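Local coordinates for protein acyl-CoA thioesterase (Alicyclobacillus acidocaldarius subsp. acidocaldarius, PDB 3RQB) that is of uncertain function but, as a double hot dog protein of the acyl-CoA thioesterase family, probably hydrolyses acyl-CoA thioesters, at residues B[97-101]-B[102-106]; B[191-195]-B[196-200]. All blocks are in the same frame, centred on the assembly; numbering follows the deposited sequence.

Contact 1 of 2, residues B[97-101]-B[102-106]; sequences TMMQD and GEVVT
Met98, modelled as selenomethionine, faces both Val105 and Thr106 across the hairpin formed by strands 91-100 and 103-113. Its carbonyl oxygen receives two backbone N-H groups: Val105 N at 2.8 Å and, more weakly, Thr106 N at 3.3 Å from the same Met98 O. In return, Met98 N donates to Thr106 O over 2.7 Å. Two residues opposite one make this a classic beta bulge, and the extra residue turns the Val105 side chain toward the partner strand. There it meets the end of Met98. With CG anti to the backbone N (chi1 173°) and the chain extended at chi2, Met98 SE comes to 4.0 Å from Val105 CG1. The other Val105 methyl, CG2, lies 3.7 Å from Gln100 OE1; the amide nitrogen of Gln100 bonds the carbonyl oxygens of Lys74 and Pro77. Met98 also packs on Thr44, Thr47 and Met48 of helix 41-53, the helix around which the N-terminal hot dog domain curls its strands.

Beyond the bulge the strands regain simple antiparallel pairing, Met99 with Val104 as a non-hydrogen-bonded pair and Gln100 with Glu103 as a hydrogen-bonded one. A type I' turn closes the tip, with Asp101 and Gly102 both at positive phi, a backbone shape that favours glycine at the second of these positions. Gln100 and Glu103 exchange two backbone bonds, Glu103 N reaching Gln100 O at 3.2 Å. On the side of Met99 and Val104, apolar groups meet: Val104 CG2 touches Met99 CG at 4.1 Å, and its CG1 lies against Thr97 CG2 as the two side chains cross nearly at right angles. Val104 also packs on Val85 of the second subunit, whose Arg86 bonds Val104 O.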
ATOM      1  N   THR B  97      14.150  -9.895   0.978  1.00 59.92           N
ATOM      2  CA  THR B  97      13.680 -11.230   1.282  1.00 53.94           C
ATOM      3  C   THR B  97      14.278 -11.708   2.597  1.00 48.79           C
ATOM      4  O   THR B  97      15.490 -11.612   2.805  1.00 49.29           O
ATOM      5  CB  THR B  97      14.092 -12.186   0.156  1.00 57.54           C
ATOM      6  OG1 THR B  97      13.730 -11.611  -1.111  1.00 61.86           O
ATOM      7  CG2 THR B  97      13.417 -13.535   0.326  1.00 61.11           C
HETATM    8  N   MSE B  98      13.431 -12.237   3.475  1.00 50.18           N
HETATM    9  CA  MSE B  98      13.882 -12.773   4.756  1.00 46.11           C
HETATM   10  C   MSE B  98      13.667 -14.281   4.817  1.00 48.28           C
HETATM   11  O   MSE B  98      12.548 -14.756   4.649  1.00 53.31           O
HETATM   12  CB  MSE B  98      13.156 -12.095   5.921  1.00 42.30           C
HETATM   13  CG  MSE B  98      13.465 -12.726   7.279  1.00 49.26           C
HETATM   14 SE   MSE B  98      12.312 -12.085   8.715  0.56 50.94          SE
HETATM   15  CE  MSE B  98      12.690 -10.146   8.590  1.00 33.66           C
HETATM   16  N   MSE B  99      14.741 -15.024   5.066  1.00 51.50           N
HETATM   17  CA  MSE B  99      14.672 -16.481   5.136  1.00 50.22           C
HETATM   18  C   MSE B  99      15.094 -17.035   6.485  1.00 53.24           C
HETATM   19  O   MSE B  99      16.015 -16.526   7.110  1.00 54.96           O
HETATM   20  CB  MSE B  99      15.544 -17.102   4.045  1.00 47.22           C
HETATM   21  CG  MSE B  99      14.936 -17.004   2.663  1.00 46.90           C
HETATM   22 SE   MSE B  99      16.273 -16.948   1.255  0.44 60.58          SE
HETATM   23  CE  MSE B  99      17.170 -15.264   1.740  1.00 41.33           C
ATOM     24  N   GLN B 100      14.398 -18.080   6.922  1.00 60.09           N
ATOM     25  CA  GLN B 100      14.810 -18.898   8.062  1.00 61.01           C
ATOM     26  C   GLN B 100      14.768 -20.353   7.639  1.00 71.66           C
ATOM     27  O   GLN B 100      13.776 -20.799   7.056  1.00 73.20           O
ATOM     28  CB  GLN B 100      13.849 -18.725   9.224  1.00 47.53           C
ATOM     29  CG  GLN B 100      14.183 -17.600  10.139  1.00 48.72           C
ATOM     30  CD  GLN B 100      13.058 -17.330  11.098  1.00 54.27           C
ATOM     31  OE1 GLN B 100      11.892 -17.585  10.783  1.00 48.98           O
ATOM     32  NE2 GLN B 100      13.394 -16.825  12.283  1.00 57.21           N
ATOM     33  N   ASP B 101      15.827 -21.102   7.935  1.00 77.58           N
ATOM     34  CA  ASP B 101      15.854 -22.518   7.581  1.00 82.34           C
ATOM     35  C   ASP B 101      15.606 -22.715   6.083  1.00 79.58           C
ATOM     36  O   ASP B 101      14.870 -23.620   5.686  1.00 79.62           O
ATOM     37  CB  ASP B 101      14.793 -23.299   8.369  1.00 87.07           C
ATOM     38  CG  ASP B 101      14.854 -23.036   9.862  1.00 93.35           C
ATOM     39  OD1 ASP B 101      15.780 -23.564  10.516  1.00 95.91           O
ATOM     40  OD2 ASP B 101      13.966 -22.315  10.381  1.00 92.43           O
ATOM     41  N   GLY B 102      16.198 -21.856   5.258  1.00 75.18           N
ATOM     42  CA  GLY B 102      16.121 -22.001   3.812  1.00 67.97           C
ATOM     43  C   GLY B 102      14.801 -21.633   3.144  1.00 65.82           C
ATOM     44  O   GLY B 102      14.698 -21.632   1.922  1.00 57.67           O
ATOM     45  N   GLU B 103      13.784 -21.304   3.927  1.00 73.59           N
ATOM     46  CA  GLU B 103      12.491 -20.979   3.339  1.00 83.56           C
ATOM     47  C   GLU B 103      12.182 -19.484   3.450  1.00 79.23           C
ATOM     48  O   GLU B 103      12.635 -18.812   4.384  1.00 82.87           O
ATOM     49  CB  GLU B 103      11.379 -21.828   3.967  1.00 95.97           C
ATOM     50  CG  GLU B 103      11.301 -23.250   3.414  1.00106.26           C
ATOM     51  CD  GLU B 103      10.251 -24.106   4.113  1.00115.17           C
ATOM     52  OE1 GLU B 103      10.451 -24.438   5.304  1.00117.67           O
ATOM     53  OE2 GLU B 103       9.231 -24.446   3.468  1.00117.44           O
ATOM     54  N   VAL B 104      11.437 -18.958   2.479  1.00 64.92           N
ATOM     55  CA  VAL B 104      11.079 -17.551   2.520  1.00 56.32           C
ATOM     56  C   VAL B 104       9.967 -17.262   3.509  1.00 55.43           C
ATOM     57  O   VAL B 104       8.853 -17.769   3.399  1.00 57.81           O
ATOM     58  CB  VAL B 104      10.627 -17.009   1.173  1.00 52.30           C
ATOM     59  CG1 VAL B 104      10.312 -15.534   1.326  1.00 52.43           C
ATOM     60  CG2 VAL B 104      11.697 -17.217   0.129  1.00 47.21           C
ATOM     61  N   VAL B 105      10.290 -16.380   4.438  1.00 55.85           N
ATOM     62  CA  VAL B 105       9.427 -15.975   5.530  1.00 55.37           C
ATOM     63  C   VAL B 105       8.683 -14.681   5.194  1.00 47.38           C
ATOM     64  O   VAL B 105       7.452 -14.618   5.288  1.00 42.90           O
ATOM     65  CB  VAL B 105      10.213 -15.845   6.834  1.00 62.45           C
ATOM     66  CG1 VAL B 105       9.574 -14.801   7.735  1.00 74.68           C
ATOM     67  CG2 VAL B 105      10.275 -17.189   7.527  1.00 56.19           C
ATOM     68  N   THR B 106       9.453 -13.628   4.915  1.00 43.55           N
ATOM     69  CA  THR B 106       8.914 -12.300   4.644  1.00 41.85           C
ATOM     70  C   THR B 106       9.581 -11.630   3.429  1.00 43.43           C
ATOM     71  O   THR B 106      10.770 -11.822   3.201  1.00 47.26           O
ATOM     72  CB  THR B 106       9.086 -11.426   5.901  1.00 41.65           C
ATOM     73  OG1 THR B 106       8.375 -12.040   6.990  1.00 48.06           O
ATOM     74  CG2 THR B 106       8.570 -10.016   5.675  1.00 34.00           C
TER

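Contact 2 of 2, residues B[191-195]-B[196-200]; sequences TFVPR and VYVKL
Pro194 presses its ring against one face of Tyr197 where the chain enters helix 195-200. Pro194 CG, the projecting corner of the pyrrolidine, sits 3.7 Å from the centroid of the Tyr197 ring and shifted toward its rim, a CH-pi contact. Tyr197 CG lies anti to its own carbonyl carbon (chi1 -65°), which swings the ring back over the proline. Val193 fits its CG1 methyl into the notch between Tyr197 CB and Val198 CG2, 3.6 Å from the latter. Val198 CG2 is itself a bump for a flat surface: it rests 3.5 Å above the guanidinium plane of Arg195, off centre, the two side chains running side by side. Bends at chi2 and chi3 fold Arg195 back, and its NH2 makes a weak bond to Val193 O.

Pro194 is the N-cap residue; its carbonyl oxygen takes a weak bond from Val198 N, and Arg195 O accepts Lys199 N at 3.1 Å. Ala166 O, Thr168 and Gln246 bind the guanidinium further. Methyl packing over one face, with polar partners bonded to its nitrogens, implies that the planar guanidinium, probably positively charged, is limited in its rotation beside strands 230-240 and 243-251.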
ATOM      1  N   THR B 191       0.913  -0.625  15.496  1.00 37.50           N
ATOM      2  CA  THR B 191       0.572  -0.604  16.920  1.00 45.48           C
ATOM      3  C   THR B 191      -0.939  -0.477  17.172  1.00 51.96           C
ATOM      4  O   THR B 191      -1.392  -0.479  18.317  1.00 54.44           O
ATOM      5  CB  THR B 191       1.318   0.516  17.676  1.00 44.10           C
ATOM      6  OG1 THR B 191       0.877   1.795  17.212  1.00 42.87           O
ATOM      7  CG2 THR B 191       2.805   0.399  17.457  1.00 46.20           C
ATOM      8  N   PHE B 192      -1.717  -0.384  16.098  1.00 54.69           N
ATOM      9  CA  PHE B 192      -3.171  -0.305  16.221  1.00 50.75           C
ATOM     10  C   PHE B 192      -3.835  -1.644  16.492  1.00 49.77           C
ATOM     11  O   PHE B 192      -3.556  -2.647  15.829  1.00 46.59           O
ATOM     12  CB  PHE B 192      -3.789   0.302  14.966  1.00 45.44           C
ATOM     13  CG  PHE B 192      -3.388   1.723  14.728  1.00 46.66           C
ATOM     14  CD1 PHE B 192      -3.737   2.711  15.631  1.00 50.86           C
ATOM     15  CD2 PHE B 192      -2.666   2.074  13.602  1.00 45.35           C
ATOM     16  CE1 PHE B 192      -3.368   4.029  15.418  1.00 52.97           C
ATOM     17  CE2 PHE B 192      -2.292   3.383  13.388  1.00 47.97           C
ATOM     18  CZ  PHE B 192      -2.646   4.364  14.296  1.00 51.17           C
ATOM     19  N   VAL B 193      -4.735  -1.638  17.464  1.00 45.40           N
ATOM     20  CA  VAL B 193      -5.604  -2.768  17.697  1.00 41.44           C
ATOM     21  C   VAL B 193      -6.277  -3.123  16.380  1.00 44.47           C
ATOM     22  O   VAL B 193      -6.637  -2.233  15.615  1.00 41.95           O
ATOM     23  CB  VAL B 193      -6.656  -2.402  18.733  1.00 43.59           C
ATOM     24  CG1 VAL B 193      -7.916  -3.230  18.545  1.00 40.56           C
ATOM     25  CG2 VAL B 193      -6.077  -2.579  20.126  1.00 49.67           C
ATOM     26  N   PRO B 194      -6.438  -4.430  16.105  1.00 44.34           N
ATOM     27  CA  PRO B 194      -6.978  -4.907  14.827  1.00 43.60           C
ATOM     28  C   PRO B 194      -8.380  -4.378  14.615  1.00 41.29           C
ATOM     29  O   PRO B 194      -9.224  -4.555  15.502  1.00 39.92           O
ATOM     30  CB  PRO B 194      -7.048  -6.429  15.027  1.00 37.76           C
ATOM     31  CG  PRO B 194      -6.080  -6.714  16.099  1.00 33.68           C
ATOM     32  CD  PRO B 194      -6.176  -5.544  17.026  1.00 34.80           C
ATOM     33  N   ARG B 195      -8.641  -3.787  13.452  1.00 36.78           N
ATOM     34  CA  ARG B 195      -9.905  -3.087  13.245  1.00 37.88           C
ATOM     35  C   ARG B 195     -11.097  -3.951  13.704  1.00 45.47           C
ATOM     36  O   ARG B 195     -11.981  -3.488  14.437  1.00 47.79           O
ATOM     37  CB  ARG B 195     -10.060  -2.666  11.777  1.00 32.08           C
ATOM     38  CG  ARG B 195      -9.052  -1.615  11.283  1.00 33.82           C
ATOM     39  CD  ARG B 195      -9.120  -0.321  12.081  1.00 35.60           C
ATOM     40  NE  ARG B 195      -8.243  -0.364  13.251  1.00 41.06           N
ATOM     41  CZ  ARG B 195      -8.465   0.275  14.399  1.00 41.26           C
ATOM     42  NH1 ARG B 195      -9.546   1.015  14.558  1.00 46.20           N
ATOM     43  NH2 ARG B 195      -7.602   0.168  15.395  1.00 43.70           N
ATOM     44  N   VAL B 196     -11.088  -5.220  13.304  1.00 43.47           N
ATOM     45  CA  VAL B 196     -12.193  -6.130  13.580  1.00 36.98           C
ATOM     46  C   VAL B 196     -12.518  -6.276  15.083  1.00 37.21           C
ATOM     47  O   VAL B 196     -13.688  -6.280  15.468  1.00 40.02           O
ATOM     48  CB  VAL B 196     -11.960  -7.503  12.906  1.00 37.28           C
ATOM     49  CG1 VAL B 196     -10.878  -8.270  13.633  1.00 44.19           C
ATOM     50  CG2 VAL B 196     -13.247  -8.315  12.859  1.00 31.54           C
ATOM     51  N   TYR B 197     -11.500  -6.388  15.931  1.00 38.65           N
ATOM     52  CA  TYR B 197     -11.738  -6.378  17.373  1.00 41.58           C
ATOM     53  C   TYR B 197     -12.571  -5.151  17.742  1.00 47.58           C
ATOM     54  O   TYR B 197     -13.566  -5.250  18.460  1.00 52.65           O
ATOM     55  CB  TYR B 197     -10.429  -6.322  18.171  1.00 42.28           C
ATOM     56  CG  TYR B 197      -9.508  -7.521  18.037  1.00 51.13           C
ATOM     57  CD1 TYR B 197      -9.834  -8.596  17.223  1.00 58.11           C
ATOM     58  CD2 TYR B 197      -8.308  -7.577  18.741  1.00 50.93           C
ATOM     59  CE1 TYR B 197      -8.981  -9.695  17.107  1.00 60.67           C
ATOM     60  CE2 TYR B 197      -7.452  -8.667  18.633  1.00 52.41           C
ATOM     61  CZ  TYR B 197      -7.793  -9.724  17.815  1.00 59.13           C
ATOM     62  OH  TYR B 197      -6.946 -10.810  17.699  1.00 61.98           O
ATOM     63  N   VAL B 198     -12.149  -3.991  17.249  1.00 43.56           N
ATOM     64  CA  VAL B 198     -12.825  -2.744  17.566  1.00 43.73           C
ATOM     65  C   VAL B 198     -14.300  -2.827  17.200  1.00 41.15           C
ATOM     66  O   VAL B 198     -15.171  -2.302  17.912  1.00 37.82           O
ATOM     67  CB  VAL B 198     -12.213  -1.556  16.807  1.00 44.01           C
ATOM     68  CG1 VAL B 198     -12.660  -0.260  17.450  1.00 50.20           C
ATOM     69  CG2 VAL B 198     -10.686  -1.647  16.775  1.00 33.13           C
ATOM     70  N   LYS B 199     -14.577  -3.499  16.087  1.00 38.89           N
ATOM     71  CA  LYS B 199     -15.947  -3.615  15.595  1.00 46.00           C
ATOM     72  C   LYS B 199     -16.782  -4.657  16.354  1.00 44.68           C
ATOM     73  O   LYS B 199     -17.963  -4.445  16.612  1.00 43.48           O
ATOM     74  CB  LYS B 199     -15.950  -3.911  14.092  1.00 52.90           C
ATOM     75  CG  LYS B 199     -17.312  -3.735  13.413  1.00 61.55           C
ATOM     76  CD  LYS B 199     -17.752  -2.264  13.309  1.00 64.97           C
ATOM     77  CE  LYS B 199     -19.035  -2.119  12.479  1.00 62.71           C
ATOM     78  NZ  LYS B 199     -19.598  -0.734  12.472  1.00 60.60           N
ATOM     79  N   LEU B 200     -16.175  -5.792  16.681  1.00 43.31           N
ATOM     80  CA  LEU B 200     -16.895  -6.844  17.383  1.00 40.56           C
ATOM     81  C   LEU B 200     -16.783  -6.818  18.899  1.00 50.43           C
ATOM     82  O   LEU B 200     -17.485  -7.573  19.566  1.00 55.83           O
ATOM     83  CB  LEU B 200     -16.411  -8.202  16.898  1.00 42.71           C
ATOM     84  CG  LEU B 200     -16.495  -8.374  15.387  1.00 43.38           C
ATOM     85  CD1 LEU B 200     -16.176  -9.826  15.005  1.00 39.38           C
ATOM     86  CD2 LEU B 200     -17.879  -7.932  14.883  1.00 35.60           C
TER

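Overall arrangement
Contact 1 precedes contact 2 along the chain, and the two occupy different halves of the double hot dog: 97-106 lies in the N-terminal thioesterase domain, 191-200 in the C-terminal one. Their centres are 29 Å apart, and about 16 Å separates their nearest atoms, so they do not touch. Contact 1 joins neighbouring antiparallel strands at a hairpin tip, whereas contact 2 shapes the start of helix 195-200, beside strands 168-174, 230-240 and 243-251. Both reach the second subunit, contact 1 from its hairpin and contact 2 through Lys199, whose NZ bonds Gln164 O of its own chain and forms a salt bridge with Glu123 of the second subunit. Separate parts of the two domains thus contribute to the same dimer.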